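Long-range contact in uncharacterized protein (Bacteroides ovatus CL02T12C04, PDB 6PTM), which is probably an exo-acting carrageenase of glycoside hydrolase family 42, hydrolysing carrageenan chains from their ends: residues A[264-276]-A[373-386]. Sequence-based numbering, arbitrary orientation.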
ATOM      1  N   ARG A 264       3.469  -5.635 -28.407  1.00 19.53           N
ATOM      2  CA  ARG A 264       2.062  -6.081 -28.277  1.00 19.41           C
ATOM      3  C   ARG A 264       1.893  -7.529 -28.816  1.00 18.71           C
ATOM      4  O   ARG A 264       1.161  -8.333 -28.168  1.00 15.78           O
ATOM      5  CB  ARG A 264       1.136  -5.053 -28.934  1.00 20.90           C
ATOM      6  CG  ARG A 264       1.415  -3.636 -28.449  1.00 23.19           C
ATOM      7  CD  ARG A 264       0.263  -3.020 -27.694  1.00 24.18           C
ATOM      8  NE  ARG A 264       0.633  -1.837 -26.901  1.00 24.31           N
ATOM      9  CZ  ARG A 264      -0.260  -0.990 -26.387  1.00 22.97           C
ATOM     10  NH1 ARG A 264      -1.551  -1.169 -26.636  1.00 23.13           N
ATOM     11  NH2 ARG A 264       0.129   0.034 -25.643  1.00 21.36           N
ATOM     12  N   GLN A 265       2.518  -7.873 -29.943  1.00 19.39           N
ATOM     13  CA  GLN A 265       2.480  -9.271 -30.464  1.00 19.97           C
ATOM     14  C   GLN A 265       3.020 -10.216 -29.370  1.00 19.24           C
ATOM     15  O   GLN A 265       2.394 -11.263 -29.071  1.00 19.03           O
ATOM     16  CB  GLN A 265       3.288  -9.404 -31.763  1.00 20.74           C
ATOM     17  CG  GLN A 265       3.464 -10.863 -32.232  1.00 20.49           C
ATOM     18  CD  GLN A 265       4.465 -10.961 -33.359  1.00 22.74           C
ATOM     19  OE1 GLN A 265       4.401 -10.158 -34.274  1.00 21.48           O
ATOM     20  NE2 GLN A 265       5.438 -11.875 -33.263  1.00 20.59           N
ATOM     21  N   VAL A 266       4.149  -9.865 -28.778  1.00 17.97           N
ATOM     22  CA  VAL A 266       4.868 -10.787 -27.860  1.00 19.62           C
ATOM     23  C   VAL A 266       4.018 -10.973 -26.596  1.00 19.30           C
ATOM     24  O   VAL A 266       3.819 -12.137 -26.149  1.00 18.27           O
ATOM     25  CB  VAL A 266       6.315 -10.325 -27.569  1.00 18.62           C
ATOM     26  CG1 VAL A 266       6.918 -11.105 -26.417  1.00 19.71           C
ATOM     27  CG2 VAL A 266       7.218 -10.434 -28.798  1.00 18.63           C
ATOM     28  N   ASN A 267       3.508  -9.876 -26.037  1.00 17.95           N
ATOM     29  CA  ASN A 267       2.658  -9.961 -24.829  1.00 18.31           C
ATOM     30  C   ASN A 267       1.396 -10.772 -25.146  1.00 16.61           C
ATOM     31  O   ASN A 267       1.051 -11.618 -24.321  1.00 16.15           O
ATOM     32  CB  ASN A 267       2.368  -8.571 -24.260  1.00 17.67           C
ATOM     33  CG  ASN A 267       3.552  -8.067 -23.477  1.00 17.69           C
ATOM     34  OD1 ASN A 267       3.662  -8.294 -22.270  1.00 21.13           O
ATOM     35  ND2 ASN A 267       4.468  -7.417 -24.160  1.00 15.63           N
ATOM     36  N   SER A 268       0.727 -10.510 -26.270  1.00 16.11           N
ATOM     37  CA  SER A 268      -0.478 -11.258 -26.732  1.00 16.88           C
ATOM     38  C   SER A 268      -0.131 -12.753 -26.834  1.00 15.85           C
ATOM     39  O   SER A 268      -0.915 -13.580 -26.352  1.00 15.24           O
ATOM     40  CB  SER A 268      -1.017 -10.707 -28.026  1.00 18.63           C
ATOM     41  OG  SER A 268      -1.612  -9.433 -27.787  1.00 22.13           O
ATOM     42  N   ASP A 269       1.053 -13.070 -27.357  1.00 17.20           N
ATOM     43  CA  ASP A 269       1.487 -14.477 -27.571  1.00 18.97           C
ATOM     44  C   ASP A 269       1.747 -15.129 -26.213  1.00 17.72           C
ATOM     45  O   ASP A 269       1.325 -16.298 -26.026  1.00 17.31           O
ATOM     46  CB  ASP A 269       2.692 -14.572 -28.516  1.00 19.53           C
ATOM     47  CG  ASP A 269       2.347 -14.439 -29.988  1.00 19.06           C
ATOM     48  OD1 ASP A 269       1.180 -14.529 -30.326  1.00 20.27           O
ATOM     49  OD2 ASP A 269       3.268 -14.289 -30.772  1.00 22.87           O
ATOM     50  N   LEU A 270       2.428 -14.424 -25.306  1.00 16.55           N
ATOM     51  CA  LEU A 270       2.661 -14.942 -23.940  1.00 17.35           C
ATOM     52  C   LEU A 270       1.316 -15.307 -23.306  1.00 16.84           C
ATOM     53  O   LEU A 270       1.175 -16.471 -22.843  1.00 16.38           O
ATOM     54  CB  LEU A 270       3.445 -13.943 -23.071  1.00 17.00           C
ATOM     55  CG  LEU A 270       3.772 -14.460 -21.676  1.00 16.75           C
ATOM     56  CD1 LEU A 270       4.666 -15.699 -21.746  1.00 17.85           C
ATOM     57  CD2 LEU A 270       4.453 -13.392 -20.834  1.00 16.27           C
ATOM     58  N   ILE A 271       0.347 -14.391 -23.345  1.00 15.88           N
ATOM     59  CA  ILE A 271      -0.909 -14.546 -22.559  1.00 15.99           C
ATOM     60  C   ILE A 271      -1.751 -15.677 -23.162  1.00 16.47           C
ATOM     61  O   ILE A 271      -2.214 -16.520 -22.414  1.00 15.66           O
ATOM     62  CB  ILE A 271      -1.601 -13.180 -22.476  1.00 15.41           C
ATOM     63  CG1 ILE A 271      -0.824 -12.264 -21.531  1.00 15.14           C
ATOM     64  CG2 ILE A 271      -3.033 -13.306 -22.039  1.00 17.35           C
ATOM     65  CD1 ILE A 271      -1.138 -10.787 -21.683  1.00 15.55           C
ATOM     66  N   LYS A 272      -1.872 -15.715 -24.490  1.00 18.68           N
ATOM     67  CA  LYS A 272      -2.583 -16.744 -25.300  1.00 20.47           C
ATOM     68  C   LYS A 272      -2.015 -18.135 -24.984  1.00 19.59           C
ATOM     69  O   LYS A 272      -2.802 -19.062 -24.850  1.00 19.00           O
ATOM     70  CB  LYS A 272      -2.377 -16.323 -26.760  1.00 26.82           C
ATOM     71  CG  LYS A 272      -3.009 -17.130 -27.876  1.00 37.48           C
ATOM     72  CD  LYS A 272      -2.829 -16.411 -29.222  1.00 41.58           C
ATOM     73  CE  LYS A 272      -2.374 -17.296 -30.357  1.00 52.13           C
ATOM     74  NZ  LYS A 272      -3.390 -18.330 -30.659  1.00 62.77           N
ATOM     75  N   GLY A 273      -0.703 -18.258 -24.792  1.00 18.06           N
ATOM     76  CA  GLY A 273      -0.027 -19.560 -24.706  1.00 20.01           C
ATOM     77  C   GLY A 273       0.057 -20.076 -23.280  1.00 21.10           C
ATOM     78  O   GLY A 273       0.462 -21.254 -23.112  1.00 19.83           O
ATOM     79  N   THR A 274      -0.310 -19.251 -22.286  1.00 18.49           N
ATOM     80  CA  THR A 274      -0.120 -19.585 -20.858  1.00 17.17           C
ATOM     81  C   THR A 274      -1.451 -19.521 -20.114  1.00 17.25           C
ATOM     82  O   THR A 274      -1.750 -20.470 -19.395  1.00 16.02           O
ATOM     83  CB  THR A 274       0.945 -18.685 -20.208  1.00 18.03           C
ATOM     84  OG1 THR A 274       0.537 -17.311 -20.281  1.00 15.84           O
ATOM     85  CG2 THR A 274       2.299 -18.876 -20.858  1.00 19.00           C
ATOM     86  N   VAL A 275      -2.207 -18.433 -20.248  1.00 16.73           N
ATOM     87  CA  VAL A 275      -3.377 -18.178 -19.364  1.00 16.35           C
ATOM     88  C   VAL A 275      -4.427 -19.272 -19.510  1.00 16.27           C
ATOM     89  O   VAL A 275      -5.007 -19.617 -18.489  1.00 16.17           O
ATOM     90  CB  VAL A 275      -3.911 -16.738 -19.531  1.00 15.78           C
ATOM     91  CG1 VAL A 275      -5.289 -16.528 -18.939  1.00 15.76           C
ATOM     92  CG2 VAL A 275      -2.923 -15.776 -18.926  1.00 15.43           C
ATOM     93  N   PRO A 276      -4.684 -19.934 -20.671  1.00 18.26           N
ATOM     94  CA  PRO A 276      -5.631 -21.055 -20.696  1.00 18.56           C
ATOM     95  C   PRO A 276      -5.360 -22.178 -19.678  1.00 19.53           C
ATOM     96  O   PRO A 276      -6.278 -22.797 -19.259  1.00 22.23           O
ATOM     97  CB  PRO A 276      -5.507 -21.586 -22.135  1.00 20.01           C
ATOM     98  CG  PRO A 276      -5.199 -20.326 -22.911  1.00 19.31           C
ATOM     99  CD  PRO A 276      -4.184 -19.624 -22.024  1.00 18.97           C
ATOM    100  N   GLU A 373      -3.570   2.953 -20.827  1.00 13.20           N
ATOM    101  CA  GLU A 373      -4.010   2.154 -22.018  1.00 14.70           C
ATOM    102  C   GLU A 373      -3.200   0.841 -22.102  1.00 13.95           C
ATOM    103  O   GLU A 373      -3.782  -0.241 -22.386  1.00 14.32           O
ATOM    104  CB  GLU A 373      -3.922   3.009 -23.280  1.00 16.19           C
ATOM    105  CG  GLU A 373      -4.437   2.299 -24.531  1.00 18.90           C
ATOM    106  CD  GLU A 373      -3.498   1.284 -25.159  1.00 21.56           C
ATOM    107  OE1 GLU A 373      -2.265   1.511 -25.148  1.00 21.94           O
ATOM    108  OE2 GLU A 373      -4.008   0.262 -25.673  1.00 27.52           O
ATOM    109  N   TRP A 374      -1.905   0.899 -21.813  1.00 13.47           N
ATOM    110  CA  TRP A 374      -1.028  -0.286 -21.869  1.00 13.65           C
ATOM    111  C   TRP A 374      -1.548  -1.339 -20.886  1.00 13.64           C
ATOM    112  O   TRP A 374      -1.684  -2.513 -21.260  1.00 14.72           O
ATOM    113  CB  TRP A 374       0.414   0.155 -21.602  1.00 14.79           C
ATOM    114  CG  TRP A 374       1.336  -0.942 -21.163  1.00 16.00           C
ATOM    115  CD1 TRP A 374       1.912  -1.112 -19.933  1.00 16.04           C
ATOM    116  CD2 TRP A 374       1.790  -2.025 -21.976  1.00 17.79           C
ATOM    117  NE1 TRP A 374       2.711  -2.218 -19.935  1.00 16.91           N
ATOM    118  CE2 TRP A 374       2.636  -2.812 -21.163  1.00 17.83           C
ATOM    119  CE3 TRP A 374       1.571  -2.394 -23.309  1.00 18.21           C
ATOM    120  CZ2 TRP A 374       3.283  -3.939 -21.659  1.00 17.95           C
ATOM    121  CZ3 TRP A 374       2.225  -3.500 -23.797  1.00 18.79           C
ATOM    122  CH2 TRP A 374       3.047  -4.270 -22.974  1.00 18.73           C
ATOM    123  N   PHE A 375      -1.836  -0.927 -19.656  1.00 13.05           N
ATOM    124  CA  PHE A 375      -2.311  -1.846 -18.598  1.00 12.98           C
ATOM    125  C   PHE A 375      -3.720  -2.324 -18.940  1.00 13.35           C
ATOM    126  O   PHE A 375      -4.006  -3.508 -18.609  1.00 13.14           O
ATOM    127  CB  PHE A 375      -2.182  -1.198 -17.219  1.00 12.54           C
ATOM    128  CG  PHE A 375      -0.763  -1.196 -16.732  1.00 12.52           C
ATOM    129  CD1 PHE A 375      -0.079  -2.385 -16.569  1.00 12.13           C
ATOM    130  CD2 PHE A 375      -0.091  -0.012 -16.496  1.00 12.14           C
ATOM    131  CE1 PHE A 375       1.231  -2.383 -16.136  1.00 12.91           C
ATOM    132  CE2 PHE A 375       1.224  -0.016 -16.074  1.00 12.54           C
ATOM    133  CZ  PHE A 375       1.894  -1.196 -15.925  1.00 12.68           C
ATOM    134  N   SER A 376      -4.544  -1.493 -19.581  1.00 13.04           N
ATOM    135  CA  SER A 376      -5.849  -1.915 -20.126  1.00 15.40           C
ATOM    136  C   SER A 376      -5.655  -3.006 -21.187  1.00 14.69           C
ATOM    137  O   SER A 376      -6.399  -4.010 -21.133  1.00 16.49           O
ATOM    138  CB  SER A 376      -6.677  -0.752 -20.657  1.00 17.75           C
ATOM    139  OG  SER A 376      -7.063   0.091 -19.575  1.00 22.19           O
ATOM    140  N   PHE A 377      -4.723  -2.823 -22.122  1.00 15.10           N
ATOM    141  CA  PHE A 377      -4.371  -3.841 -23.152  1.00 15.89           C
ATOM    142  C   PHE A 377      -3.990  -5.154 -22.452  1.00 15.96           C
ATOM    143  O   PHE A 377      -4.585  -6.183 -22.771  1.00 16.59           O
ATOM    144  CB  PHE A 377      -3.258  -3.348 -24.087  1.00 16.84           C
ATOM    145  CG  PHE A 377      -2.567  -4.432 -24.879  1.00 17.23           C
ATOM    146  CD1 PHE A 377      -3.182  -5.012 -25.984  1.00 17.53           C
ATOM    147  CD2 PHE A 377      -1.308  -4.883 -24.502  1.00 18.27           C
ATOM    148  CE1 PHE A 377      -2.565  -6.047 -26.675  1.00 17.49           C
ATOM    149  CE2 PHE A 377      -0.691  -5.920 -25.194  1.00 19.80           C
ATOM    150  CZ  PHE A 377      -1.327  -6.505 -26.272  1.00 18.69           C
ATOM    151  N   LEU A 378      -3.070  -5.151 -21.490  1.00 14.86           N
ATOM    152  CA  LEU A 378      -2.628  -6.427 -20.841  1.00 14.78           C
ATOM    153  C   LEU A 378      -3.824  -7.128 -20.185  1.00 14.80           C
ATOM    154  O   LEU A 378      -3.993  -8.337 -20.391  1.00 14.26           O
ATOM    155  CB  LEU A 378      -1.532  -6.140 -19.802  1.00 14.36           C
ATOM    156  CG  LEU A 378      -0.171  -5.761 -20.371  1.00 14.00           C
ATOM    157  CD1 LEU A 378       0.814  -5.475 -19.239  1.00 13.78           C
ATOM    158  CD2 LEU A 378       0.388  -6.838 -21.330  1.00 13.37           C
ATOM    159  N   LYS A 379      -4.623  -6.391 -19.415  1.00 14.58           N
ATOM    160  CA  LYS A 379      -5.842  -6.905 -18.755  1.00 15.01           C
ATOM    161  C   LYS A 379      -6.820  -7.453 -19.800  1.00 16.54           C
ATOM    162  O   LYS A 379      -7.319  -8.598 -19.590  1.00 15.94           O
ATOM    163  CB  LYS A 379      -6.530  -5.830 -17.910  1.00 15.79           C
ATOM    164  CG  LYS A 379      -7.893  -6.246 -17.375  1.00 16.14           C
ATOM    165  CD  LYS A 379      -8.631  -5.195 -16.578  1.00 18.33           C
ATOM    166  CE  LYS A 379      -8.807  -3.894 -17.327  1.00 21.42           C
ATOM    167  NZ  LYS A 379      -9.809  -3.016 -16.663  1.00 22.58           N
ATOM    168  N   ASN A 380      -7.063  -6.739 -20.903  1.00 16.69           N
ATOM    169  CA  ASN A 380      -8.048  -7.224 -21.915  1.00 18.90           C
ATOM    170  C   ASN A 380      -7.513  -8.496 -22.577  1.00 17.99           C
ATOM    171  O   ASN A 380      -8.321  -9.395 -22.794  1.00 16.98           O
ATOM    172  CB  ASN A 380      -8.485  -6.169 -22.930  1.00 19.22           C
ATOM    173  CG  ASN A 380      -9.117  -4.975 -22.248  1.00 22.20           C
ATOM    174  OD1 ASN A 380      -9.728  -5.099 -21.173  1.00 23.52           O
ATOM    175  ND2 ASN A 380      -8.913  -3.798 -22.829  1.00 25.23           N
ATOM    176  N   GLU A 381      -6.200  -8.649 -22.764  1.00 17.68           N
ATOM    177  CA  GLU A 381      -5.636  -9.915 -23.311  1.00 17.43           C
ATOM    178  C   GLU A 381      -5.860 -11.068 -22.328  1.00 17.18           C
ATOM    179  O   GLU A 381      -6.368 -12.121 -22.791  1.00 17.64           O
ATOM    180  CB  GLU A 381      -4.171  -9.787 -23.720  1.00 17.08           C
ATOM    181  CG  GLU A 381      -3.973  -8.807 -24.861  1.00 18.67           C
ATOM    182  CD  GLU A 381      -4.651  -9.214 -26.162  1.00 18.92           C
ATOM    183  OE1 GLU A 381      -4.177 -10.155 -26.787  1.00 21.74           O
ATOM    184  OE2 GLU A 381      -5.729  -8.671 -26.470  1.00 21.57           O
ATOM    185  N   ILE A 382      -5.562 -10.877 -21.036  1.00 15.89           N
ATOM    186  CA  ILE A 382      -5.752 -11.924 -19.996  1.00 15.62           C
ATOM    187  C   ILE A 382      -7.227 -12.320 -19.981  1.00 17.24           C
ATOM    188  O   ILE A 382      -7.485 -13.525 -20.038  1.00 16.81           O
ATOM    189  CB  ILE A 382      -5.241 -11.470 -18.621  1.00 15.85           C
ATOM    190  CG1 ILE A 382      -3.718 -11.317 -18.627  1.00 15.45           C
ATOM    191  CG2 ILE A 382      -5.704 -12.404 -17.524  1.00 15.05           C
ATOM    192  CD1 ILE A 382      -3.179 -10.559 -17.455  1.00 16.04           C
ATOM    193  N   ARG A 383      -8.155 -11.354 -20.005  1.00 18.65           N
ATOM    194  CA  ARG A 383      -9.609 -11.621 -19.877  1.00 20.92           C
ATOM    195  C   ARG A 383     -10.147 -12.477 -21.037  1.00 20.38           C
ATOM    196  O   ARG A 383     -11.119 -13.196 -20.766  1.00 19.25           O
ATOM    197  CB  ARG A 383     -10.393 -10.318 -19.724  1.00 26.62           C
ATOM    198  CG  ARG A 383     -10.154  -9.661 -18.374  1.00 31.09           C
ATOM    199  CD  ARG A 383     -11.023 -10.222 -17.262  1.00 40.34           C
ATOM    200  NE  ARG A 383     -12.407  -9.940 -17.578  1.00 50.28           N
ATOM    201  CZ  ARG A 383     -12.968  -8.746 -17.496  1.00 53.43           C
ATOM    202  NH1 ARG A 383     -12.260  -7.721 -17.049  1.00 52.39           N
ATOM    203  NH2 ARG A 383     -14.235  -8.595 -17.866  1.00 57.49           N
ATOM    204  N   LYS A 384      -9.539 -12.425 -22.231  1.00 20.21           N
ATOM    205  CA  LYS A 384      -9.879 -13.274 -23.406  1.00 22.03           C
ATOM    206  C   LYS A 384      -9.729 -14.753 -23.052  1.00 21.11           C
ATOM    207  O   LYS A 384     -10.534 -15.501 -23.544  1.00 21.22           O
ATOM    208  CB  LYS A 384      -8.974 -13.024 -24.608  1.00 22.95           C
ATOM    209  CG  LYS A 384      -9.245 -11.690 -25.288  1.00 28.33           C
ATOM    210  CD  LYS A 384      -8.509 -11.480 -26.591  1.00 31.71           C
ATOM    211  CE  LYS A 384      -8.659 -10.051 -27.084  1.00 31.28           C
ATOM    212  NZ  LYS A 384      -7.679  -9.790 -28.151  1.00 34.51           N
ATOM    213  N   TYR A 385      -8.746 -15.134 -22.231  1.00 17.59           N
ATOM    214  CA  TYR A 385      -8.455 -16.543 -21.868  1.00 18.47           C
ATOM    215  C   TYR A 385      -8.954 -16.863 -20.453  1.00 18.42           C
ATOM    216  O   TYR A 385      -9.287 -18.027 -20.194  1.00 18.39           O
ATOM    217  CB  TYR A 385      -6.985 -16.820 -22.170  1.00 19.24           C
ATOM    218  CG  TYR A 385      -6.652 -16.485 -23.598  1.00 20.20           C
ATOM    219  CD1 TYR A 385      -6.079 -15.271 -23.948  1.00 19.96           C
ATOM    220  CD2 TYR A 385      -7.052 -17.331 -24.613  1.00 21.51           C
ATOM    221  CE1 TYR A 385      -5.825 -14.941 -25.269  1.00 21.37           C
ATOM    222  CE2 TYR A 385      -6.817 -17.014 -25.939  1.00 23.68           C
ATOM    223  CZ  TYR A 385      -6.221 -15.810 -26.265  1.00 22.80           C
ATOM    224  OH  TYR A 385      -5.991 -15.552 -27.573  1.00 25.56           O
ATOM    225  N   ASP A 386      -9.093 -15.886 -19.562  1.00 18.54           N
ATOM    226  CA  ASP A 386      -9.643 -16.130 -18.196  1.00 19.52           C
ATOM    227  C   ASP A 386     -10.669 -15.050 -17.872  1.00 22.39           C
ATOM    228  O   ASP A 386     -10.325 -14.007 -17.303  1.00 19.39           O
ATOM    229  CB  ASP A 386      -8.530 -16.127 -17.142  1.00 19.52           C
ATOM    230  CG  ASP A 386      -9.025 -16.361 -15.726  1.00 20.04           C
ATOM    231  OD1 ASP A 386     -10.245 -16.495 -15.553  1.00 19.06           O
ATOM    232  OD2 ASP A 386      -8.193 -16.331 -14.804  1.00 21.96           O
TER
HETATM  233  O   HOH W   1      -3.681 -12.623 -26.531  1.00 23.57           O
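Two neighbouring helices on the outside of a (β/α)8-type barrel, the catalytic fold of family 42 glycoside hydrolases, meet where Arg264 reaches Glu373 and Ile271 packs on Ile382. Their axes approach to 9.0 Å and run at 36°. Arg264, long enough to span the gap, bends at chi2 (-116°) and lays CD over the centre of the Phe377 ring, a CH-pi contact 3.9 Å from its centroid. Its guanidinium then meets the Glu373 carboxylate end-on, the planes only 11° apart: NH1 binds OE2 at 3.0 Å and NH2 binds OE1 at 2.9 Å, both through syn lone pairs, while NE bonds to Ile258 O. One turn on, Ser268 OG lies 2.8 Å from Glu381 OE1 and 3.0 Å from Arg264 O of its own helix, its single proton serving one at a time; Lys384 pairs with Glu381 OE2. Helix 261-278 packs on strands 192-197 and 288-292, helix 358-385 on 288-292 and 391-394, all of one parallel sheet. Branched Ile271 fits as a knob among Leu378, Glu381, Ile382 and Tyr385, its CG2 4.0 Å from Ile382 CG1. Lys272 CA sits over one face of the flat Tyr385 ring, a CH-pi contact 3.9 Å from its centroid, and Val275 CG1 abuts Tyr385 CB.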